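Local coordinates for protein sulfite reductase [ferredoxin] (Mycobacterium tuberculosis, PDB 1ZJ8) that probably reduces sulfite to sulfide with electrons from ferredoxin, using a siroheme and a [4Fe-4S] cluster, in the biosynthesis of sulfur-containing amino acids and cofactors, at residues A102-G114 with R141-N153. Sequence-based numbering, arbitrary orientation.
Sequences AKYFMMRVRCDGG and RQNVQYHWIEVEN. With SRM (siroheme), chain E.
Arg108 and Gln145 face each other as a non-hydrogen-bonded pair of two antiparallel strands, 104-109 and 144-149, on the side of the sheet that carries the siroheme. The guanidinium comes side-on to the amide: NE (2.9 Å) and NH2 (3.1 Å) of Arg108 both donate to Gln145 OE1, NE on a lone pair. The arginine runs straight to CD and bends there (chi3 -69°), which brings NE and NH2 round to that oxygen while siroheme O2B lies over one guanidinium face. With OE1 held, Gln145 turns NE2 to siroheme O1A, a weak bond. Next along, His147 points NE2 almost straight at siroheme O2A (3.1 Å, 170° at the hydrogen), and Met106 CG packs obliquely against the imidazole. Asn143 ND2 points at siroheme O1B, modelled too short to trust in detail, and Arg141 NH1 donates a hydrogen bond to siroheme O3C (3.2 Å).

The other face is greasy. Met107 and Tyr146 lie side by side, the methionine CE 3.5 Å from Tyr146 CD2 and also against Ile149 CD1, while Val109 CG2 touches Tyr146 CE2; the phenol is tied to Leu124 O of helix 118-131, which packs beneath. A beta bulge between the Phe105–Ile149 and Met107–Tyr146 pairs shifts the register by one. Within the bulge, Trp148 sets its edge over the centre of the Tyr104 ring, T-shaped with planes at 69°; further on, Lys103 NZ and Glu150 OE1 are modelled as a salt bridge, but so short that its geometry is doubtful.

One sheet thus serves two chemistries: apolar packing against a helix, and a polar face whose arginine, amide and imidazole donors probably stabilise the siroheme carboxylates and fix the cofactor's orientation.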
loop_
_atom_site.group_PDB
_atom_site.type_symbol
_atom_site.label_atom_id
_atom_site.label_comp_id
_atom_site.label_asym_id
_atom_site.label_seq_id
_atom_site.Cartn_x
_atom_site.Cartn_y
_atom_site.Cartn_z
ATOM N N ALA A 102 6.759 15.915 -15.809
ATOM C CA ALA A 102 5.692 16.764 -16.366
ATOM C C ALA A 102 5.377 17.937 -15.457
ATOM O O ALA A 102 5.915 18.033 -14.349
ATOM C CB ALA A 102 4.420 15.960 -16.606
ATOM N N LYS A 103 4.486 18.815 -15.933
ATOM C CA LYS A 103 4.064 20.015 -15.184
ATOM C C LYS A 103 2.856 19.721 -14.294
ATOM O O LYS A 103 2.176 20.654 -13.839
ATOM C CB LYS A 103 3.727 21.198 -16.121
ATOM C CG LYS A 103 2.188 21.438 -16.417
ATOM C CD LYS A 103 1.928 22.847 -16.978
ATOM C CE LYS A 103 0.534 23.006 -17.566
ATOM N NZ LYS A 103 -0.453 23.320 -16.513
ATOM N N TYR A 104 2.580 18.438 -14.054
ATOM C CA TYR A 104 1.414 18.014 -13.278
ATOM C C TYR A 104 1.849 17.138 -12.105
ATOM O O TYR A 104 2.951 16.595 -12.101
ATOM C CB TYR A 104 0.438 17.265 -14.191
ATOM C CG TYR A 104 -0.220 18.134 -15.253
ATOM C CD1 TYR A 104 -1.278 18.977 -14.923
ATOM C CD2 TYR A 104 0.214 18.108 -16.585
ATOM C CE1 TYR A 104 -1.887 19.769 -15.877
ATOM C CE2 TYR A 104 -0.383 18.903 -17.556
ATOM C CZ TYR A 104 -1.440 19.734 -17.197
ATOM O OH TYR A 104 -2.082 20.537 -18.133
ATOM N N PHE A 105 0.978 17.013 -11.109
ATOM C CA PHE A 105 1.290 16.275 -9.878
ATOM C C PHE A 105 0.332 15.128 -9.599
ATOM O O PHE A 105 -0.873 15.230 -9.826
ATOM C CB PHE A 105 1.247 17.223 -8.671
ATOM C CG PHE A 105 2.315 18.275 -8.695
ATOM C CD1 PHE A 105 2.059 19.537 -9.247
ATOM C CD2 PHE A 105 3.587 18.003 -8.190
ATOM C CE1 PHE A 105 3.048 20.513 -9.290
ATOM C CE2 PHE A 105 4.584 18.971 -8.222
ATOM C CZ PHE A 105 4.316 20.232 -8.775
ATOM N N MET A 106 0.880 14.037 -9.095
ATOM C CA MET A 106 0.095 13.080 -8.352
ATOM C C MET A 106 -0.070 13.691 -6.952
ATOM O O MET A 106 0.906 14.176 -6.361
ATOM C CB MET A 106 0.832 11.741 -8.249
ATOM C CG MET A 106 0.060 10.630 -7.503
ATOM S SD MET A 106 0.130 10.712 -5.671
ATOM C CE MET A 106 1.704 9.886 -5.370
ATOM N N MET A 107 -1.291 13.683 -6.422
ATOM C CA MET A 107 -1.511 14.100 -5.038
ATOM C C MET A 107 -2.175 12.977 -4.228
ATOM O O MET A 107 -3.168 12.393 -4.663
ATOM C CB MET A 107 -2.334 15.373 -4.977
ATOM C CG MET A 107 -2.401 15.953 -3.567
ATOM S SD MET A 107 -3.288 17.541 -3.475
ATOM C CE MET A 107 -4.972 17.016 -3.690
ATOM N N ARG A 108 -1.615 12.700 -3.051
ATOM C CA ARG A 108 -1.957 11.525 -2.246
ATOM C C ARG A 108 -2.628 11.962 -0.956
ATOM O O ARG A 108 -2.031 12.677 -0.151
ATOM C CB ARG A 108 -0.674 10.738 -1.912
ATOM C CG ARG A 108 -0.868 9.457 -1.075
ATOM C CD ARG A 108 0.466 8.737 -0.786
ATOM N NE ARG A 108 1.054 8.149 -1.992
ATOM C CZ ARG A 108 2.195 7.459 -2.024
ATOM N NH1 ARG A 108 2.914 7.240 -0.929
ATOM N NH2 ARG A 108 2.634 6.962 -3.162
ATOM N N VAL A 109 -3.861 11.520 -0.754
ATOM C CA VAL A 109 -4.589 11.876 0.446
ATOM C C VAL A 109 -4.344 10.834 1.521
ATOM O O VAL A 109 -4.524 9.640 1.284
ATOM C CB VAL A 109 -6.096 11.990 0.189
ATOM C CG1 VAL A 109 -6.807 12.494 1.437
ATOM C CG2 VAL A 109 -6.368 12.929 -0.999
ATOM N N ARG A 110 -3.935 11.302 2.701
ATOM C CA ARG A 110 -3.639 10.441 3.842
ATOM C C ARG A 110 -4.922 9.982 4.548
ATOM O O ARG A 110 -5.694 10.823 5.036
ATOM C CB ARG A 110 -2.775 11.225 4.817
ATOM C CG ARG A 110 -2.144 10.394 5.879
ATOM C CD ARG A 110 -1.682 11.218 7.064
ATOM N NE ARG A 110 -1.107 10.309 8.041
ATOM C CZ ARG A 110 0.160 9.918 8.048
ATOM N NH1 ARG A 110 1.036 10.414 7.182
ATOM N NH2 ARG A 110 0.575 9.046 8.955
ATOM N N CYS A 111 -5.146 8.668 4.598
ATOM C CA CYS A 111 -6.338 8.099 5.213
ATOM C C CYS A 111 -6.007 7.010 6.231
ATOM O O CYS A 111 -6.331 5.827 6.029
ATOM C CB CYS A 111 -7.226 7.486 4.142
ATOM S SG CYS A 111 -7.725 8.618 2.867
ATOM N N ASP A 112 -5.400 7.406 7.342
ATOM C CA ASP A 112 -4.996 6.440 8.356
ATOM C C ASP A 112 -6.191 5.581 8.719
ATOM O O ASP A 112 -7.301 6.093 8.910
ATOM C CB ASP A 112 -4.380 7.141 9.566
ATOM C CG ASP A 112 -3.165 7.980 9.168
ATOM O OD1 ASP A 112 -2.033 7.527 9.408
ATOM O OD2 ASP A 112 -3.341 9.059 8.546
ATOM N N GLY A 113 -5.962 4.270 8.743
ATOM C CA GLY A 113 -7.004 3.284 9.012
ATOM C C GLY A 113 -8.101 3.165 7.961
ATOM O O GLY A 113 -9.121 2.499 8.208
ATOM N N GLY A 114 -7.903 3.820 6.807
ATOM C CA GLY A 114 -8.874 3.831 5.696
ATOM C C GLY A 114 -10.178 4.573 5.940
ATOM O O GLY A 114 -10.999 4.656 5.051
ATOM N N ARG A 141 -2.609 0.974 0.393
ATOM C CA ARG A 141 -2.367 1.389 1.781
ATOM C C ARG A 141 -3.522 2.273 2.259
ATOM O O ARG A 141 -3.333 3.113 3.119
ATOM C CB ARG A 141 -1.060 2.189 1.923
ATOM C CG ARG A 141 0.244 1.411 1.875
ATOM C CD ARG A 141 1.394 2.233 2.463
ATOM N NE ARG A 141 1.413 2.243 3.942
ATOM C CZ ARG A 141 1.804 1.213 4.710
ATOM N NH1 ARG A 141 2.222 0.078 4.166
ATOM N NH2 ARG A 141 1.790 1.318 6.032
ATOM N N GLN A 142 -4.704 2.095 1.667
ATOM C CA GLN A 142 -5.979 2.713 2.115
ATOM C C GLN A 142 -6.105 4.217 1.798
ATOM O O GLN A 142 -7.025 4.871 2.286
ATOM C CB GLN A 142 -6.265 2.414 3.597
ATOM C CG GLN A 142 -6.148 0.929 3.964
ATOM C CD GLN A 142 -6.475 0.637 5.439
ATOM O OE1 GLN A 142 -5.568 0.480 6.280
ATOM N NE2 GLN A 142 -7.777 0.545 5.751
ATOM N N ASN A 143 -5.214 4.732 0.945
ATOM C CA ASN A 143 -5.311 6.099 0.407
ATOM C C ASN A 143 -6.025 6.213 -0.967
ATOM O O ASN A 143 -6.244 5.225 -1.674
ATOM C CB ASN A 143 -3.903 6.685 0.277
ATOM C CG ASN A 143 -3.218 6.859 1.622
ATOM O OD1 ASN A 143 -3.886 7.065 2.639
ATOM N ND2 ASN A 143 -1.878 6.782 1.632
ATOM N N VAL A 144 -6.398 7.437 -1.321
ATOM C CA VAL A 144 -6.707 7.769 -2.698
ATOM C C VAL A 144 -5.610 8.638 -3.226
ATOM O O VAL A 144 -5.003 9.398 -2.477
ATOM C CB VAL A 144 -7.996 8.559 -2.881
ATOM C CG1 VAL A 144 -9.175 7.648 -2.755
ATOM C CG2 VAL A 144 -8.077 9.686 -1.891
ATOM N N GLN A 145 -5.378 8.518 -4.526
ATOM C CA GLN A 145 -4.432 9.349 -5.226
ATOM C C GLN A 145 -5.097 10.010 -6.398
ATOM O O GLN A 145 -5.868 9.360 -7.138
ATOM C CB GLN A 145 -3.285 8.507 -5.752
ATOM C CG GLN A 145 -2.392 7.978 -4.686
ATOM C CD GLN A 145 -1.100 7.455 -5.249
ATOM O OE1 GLN A 145 -0.131 7.322 -4.533
ATOM N NE2 GLN A 145 -1.076 7.162 -6.545
ATOM N N TYR A 146 -4.785 11.294 -6.565
ATOM C CA TYR A 146 -5.281 12.107 -7.678
ATOM C C TYR A 146 -4.154 12.249 -8.685
ATOM O O TYR A 146 -3.001 12.099 -8.311
ATOM C CB TYR A 146 -5.638 13.497 -7.172
ATOM C CG TYR A 146 -6.775 13.600 -6.166
ATOM C CD1 TYR A 146 -8.070 13.235 -6.507
ATOM C CD2 TYR A 146 -6.562 14.131 -4.892
ATOM C CE1 TYR A 146 -9.138 13.378 -5.597
ATOM C CE2 TYR A 146 -7.619 14.282 -3.962
ATOM C CZ TYR A 146 -8.912 13.904 -4.327
ATOM O OH TYR A 146 -9.987 14.031 -3.448
ATOM N N HIS A 147 -4.463 12.508 -9.953
ATOM C CA HIS A 147 -3.424 12.865 -10.943
ATOM C C HIS A 147 -3.858 14.087 -11.764
ATOM O O HIS A 147 -4.968 14.599 -11.575
ATOM C CB HIS A 147 -3.115 11.685 -11.856
ATOM C CG HIS A 147 -2.227 10.657 -11.238
ATOM N ND1 HIS A 147 -2.684 9.426 -10.832
ATOM C CD2 HIS A 147 -0.900 10.668 -10.978
ATOM C CE1 HIS A 147 -1.679 8.718 -10.347
ATOM N NE2 HIS A 147 -0.584 9.451 -10.420
ATOM N N TRP A 148 -2.990 14.565 -12.657
ATOM C CA TRP A 148 -3.292 15.771 -13.432
ATOM C C TRP A 148 -3.530 16.994 -12.528
ATOM O O TRP A 148 -4.340 17.868 -12.862
ATOM C CB TRP A 148 -4.535 15.568 -14.347
ATOM C CG TRP A 148 -4.365 14.473 -15.362
ATOM C CD1 TRP A 148 -4.915 13.215 -15.335
ATOM C CD2 TRP A 148 -3.564 14.533 -16.540
ATOM N NE1 TRP A 148 -4.498 12.489 -16.433
ATOM C CE2 TRP A 148 -3.672 13.279 -17.189
ATOM C CE3 TRP A 148 -2.763 15.528 -17.115
ATOM C CZ2 TRP A 148 -3.010 13.001 -18.384
ATOM C CZ3 TRP A 148 -2.106 15.252 -18.293
ATOM C CH2 TRP A 148 -2.232 13.998 -18.918
ATOM N N ILE A 149 -2.841 17.066 -11.392
ATOM C CA ILE A 149 -3.044 18.193 -10.495
ATOM C C ILE A 149 -2.009 19.287 -10.770
ATOM O O ILE A 149 -0.835 19.001 -11.037
ATOM C CB ILE A 149 -3.120 17.738 -9.012
ATOM C CG1 ILE A 149 -4.596 17.631 -8.621
ATOM C CG2 ILE A 149 -2.402 18.705 -8.061
ATOM C CD1 ILE A 149 -4.827 17.068 -7.286
ATOM N N GLU A 150 -2.479 20.538 -10.731
ATOM C CA GLU A 150 -1.641 21.704 -10.989
ATOM C C GLU A 150 -1.494 22.486 -9.673
ATOM O O GLU A 150 -2.512 22.771 -8.987
ATOM C CB GLU A 150 -2.242 22.603 -12.082
ATOM C CG GLU A 150 -3.038 21.912 -13.183
ATOM C CD GLU A 150 -3.331 22.849 -14.377
ATOM O OE1 GLU A 150 -2.365 23.355 -14.999
ATOM O OE2 GLU A 150 -4.525 23.079 -14.712
ATOM N N VAL A 151 -0.243 22.839 -9.339
ATOM C CA VAL A 151 0.076 23.582 -8.106
ATOM C C VAL A 151 -0.929 24.733 -7.840
ATOM O O VAL A 151 -1.417 24.906 -6.710
ATOM C CB VAL A 151 1.577 24.111 -8.100
ATOM C CG1 VAL A 151 1.796 25.240 -9.101
ATOM C CG2 VAL A 151 2.005 24.579 -6.692
ATOM N N GLU A 152 -1.274 25.472 -8.892
ATOM C CA GLU A 152 -2.280 26.525 -8.803
ATOM C C GLU A 152 -3.372 26.157 -7.804
ATOM O O GLU A 152 -3.789 27.005 -7.033
ATOM C CB GLU A 152 -2.928 26.809 -10.172
ATOM C CG GLU A 152 -1.994 27.392 -11.246
ATOM C CD GLU A 152 -1.090 26.334 -11.907
ATOM O OE1 GLU A 152 -1.604 25.495 -12.676
ATOM O OE2 GLU A 152 0.141 26.349 -11.671
ATOM N N ASN A 153 -3.815 24.891 -7.802
ATOM C CA ASN A 153 -5.020 24.472 -7.045
ATOM C C ASN A 153 -4.807 23.916 -5.623
ATOM O O ASN A 153 -5.790 23.725 -4.874
ATOM C CB ASN A 153 -5.783 23.425 -7.847
ATOM C CG ASN A 153 -6.110 23.891 -9.234
ATOM O OD1 ASN A 153 -7.083 24.608 -9.442
ATOM N ND2 ASN A 153 -5.297 23.475 -10.201
HETATM FE FE SRM E . 5.085 2.954 -3.571
HETATM C CHA SRM E . 7.522 4.845 -5.038
HETATM C CHB SRM E . 2.954 3.844 -5.998
HETATM C CHC SRM E . 2.753 1.189 -2.143
HETATM C CHD SRM E . 7.440 0.576 -2.714
HETATM N NA SRM E . 5.156 4.265 -5.080
HETATM C C1A SRM E . 6.191 5.046 -5.460
HETATM C C2A SRM E . 5.801 6.159 -6.383
HETATM C CMA SRM E . 5.620 7.421 -5.599
HETATM C CDA SRM E . 6.733 6.294 -7.556
HETATM C CEA SRM E . 7.740 7.400 -7.579
HETATM O O3A SRM E . 8.610 7.427 -6.704
HETATM O O4A SRM E . 7.703 8.278 -8.453
HETATM C C3A SRM E . 4.497 5.643 -6.887
HETATM C CAA SRM E . 3.446 6.685 -7.069
HETATM C CBA SRM E . 3.639 7.127 -8.496
HETATM C CCA SRM E . 2.340 7.543 -9.105
HETATM O O1A SRM E . 1.313 6.875 -8.856
HETATM O O2A SRM E . 2.321 8.567 -9.831
HETATM C C4A SRM E . 4.167 4.543 -5.937
HETATM N NB SRM E . 3.166 2.717 -3.928
HETATM C C1B SRM E . 2.393 3.163 -4.921
HETATM C C2B SRM E . 0.924 2.889 -4.758
HETATM C CMB SRM E . 0.030 4.016 -5.194
HETATM C CDB SRM E . 0.603 1.691 -5.587
HETATM C CEB SRM E . -0.805 1.212 -5.614
HETATM O O3B SRM E . -1.516 1.276 -6.640
HETATM O O4B SRM E . -1.250 0.749 -4.564
HETATM C C3B SRM E . 0.899 2.563 -3.281
HETATM C CAB SRM E . 0.730 3.811 -2.454
HETATM C CBB SRM E . 0.121 3.520 -1.117
HETATM C CCB SRM E . 0.183 4.738 -0.241
HETATM O O1B SRM E . -0.815 5.429 -0.053
HETATM O O2B SRM E . 1.220 5.057 0.331
HETATM C C4B SRM E . 2.326 2.131 -3.080
HETATM N NC SRM E . 5.076 1.207 -2.745
HETATM C C1C SRM E . 4.047 0.701 -2.034
HETATM C C2C SRM E . 4.304 -0.555 -1.501
HETATM C CDC SRM E . 3.365 -1.543 -0.894
HETATM C CEC SRM E . 3.017 -1.491 0.543
HETATM O O3C SRM E . 3.362 -0.508 1.237
HETATM O O4C SRM E . 2.397 -2.471 0.980
HETATM C C3C SRM E . 5.637 -0.717 -1.731
HETATM C CAC SRM E . 6.304 -1.972 -1.271
HETATM C CBC SRM E . 6.513 -2.230 0.206
HETATM C CCC SRM E . 7.727 -1.446 0.672
HETATM O O1C SRM E . 7.681 -0.190 0.764
HETATM O O2C SRM E . 8.764 -2.109 0.931
HETATM C C4C SRM E . 6.096 0.378 -2.417
HETATM N ND SRM E . 7.108 2.919 -3.526
HETATM C C1D SRM E . 7.807 1.791 -3.318
HETATM C C2D SRM E . 9.105 1.958 -3.838
HETATM C CAD SRM E . 10.313 1.230 -3.276
HETATM C CBD SRM E . 11.112 1.895 -2.198
HETATM C CCD SRM E . 12.245 1.219 -1.480
HETATM O O1D SRM E . 12.089 1.003 -0.257
HETATM O O2D SRM E . 13.298 0.884 -2.085
HETATM C C3D SRM E . 9.154 3.236 -4.368
HETATM C CDD SRM E . 10.414 4.019 -4.623
HETATM C CED SRM E . 11.200 4.696 -3.521
HETATM O O3D SRM E . 10.728 4.841 -2.393
HETATM O O4D SRM E . 12.345 5.123 -3.722
HETATM C C4D SRM E . 7.914 3.819 -4.166
#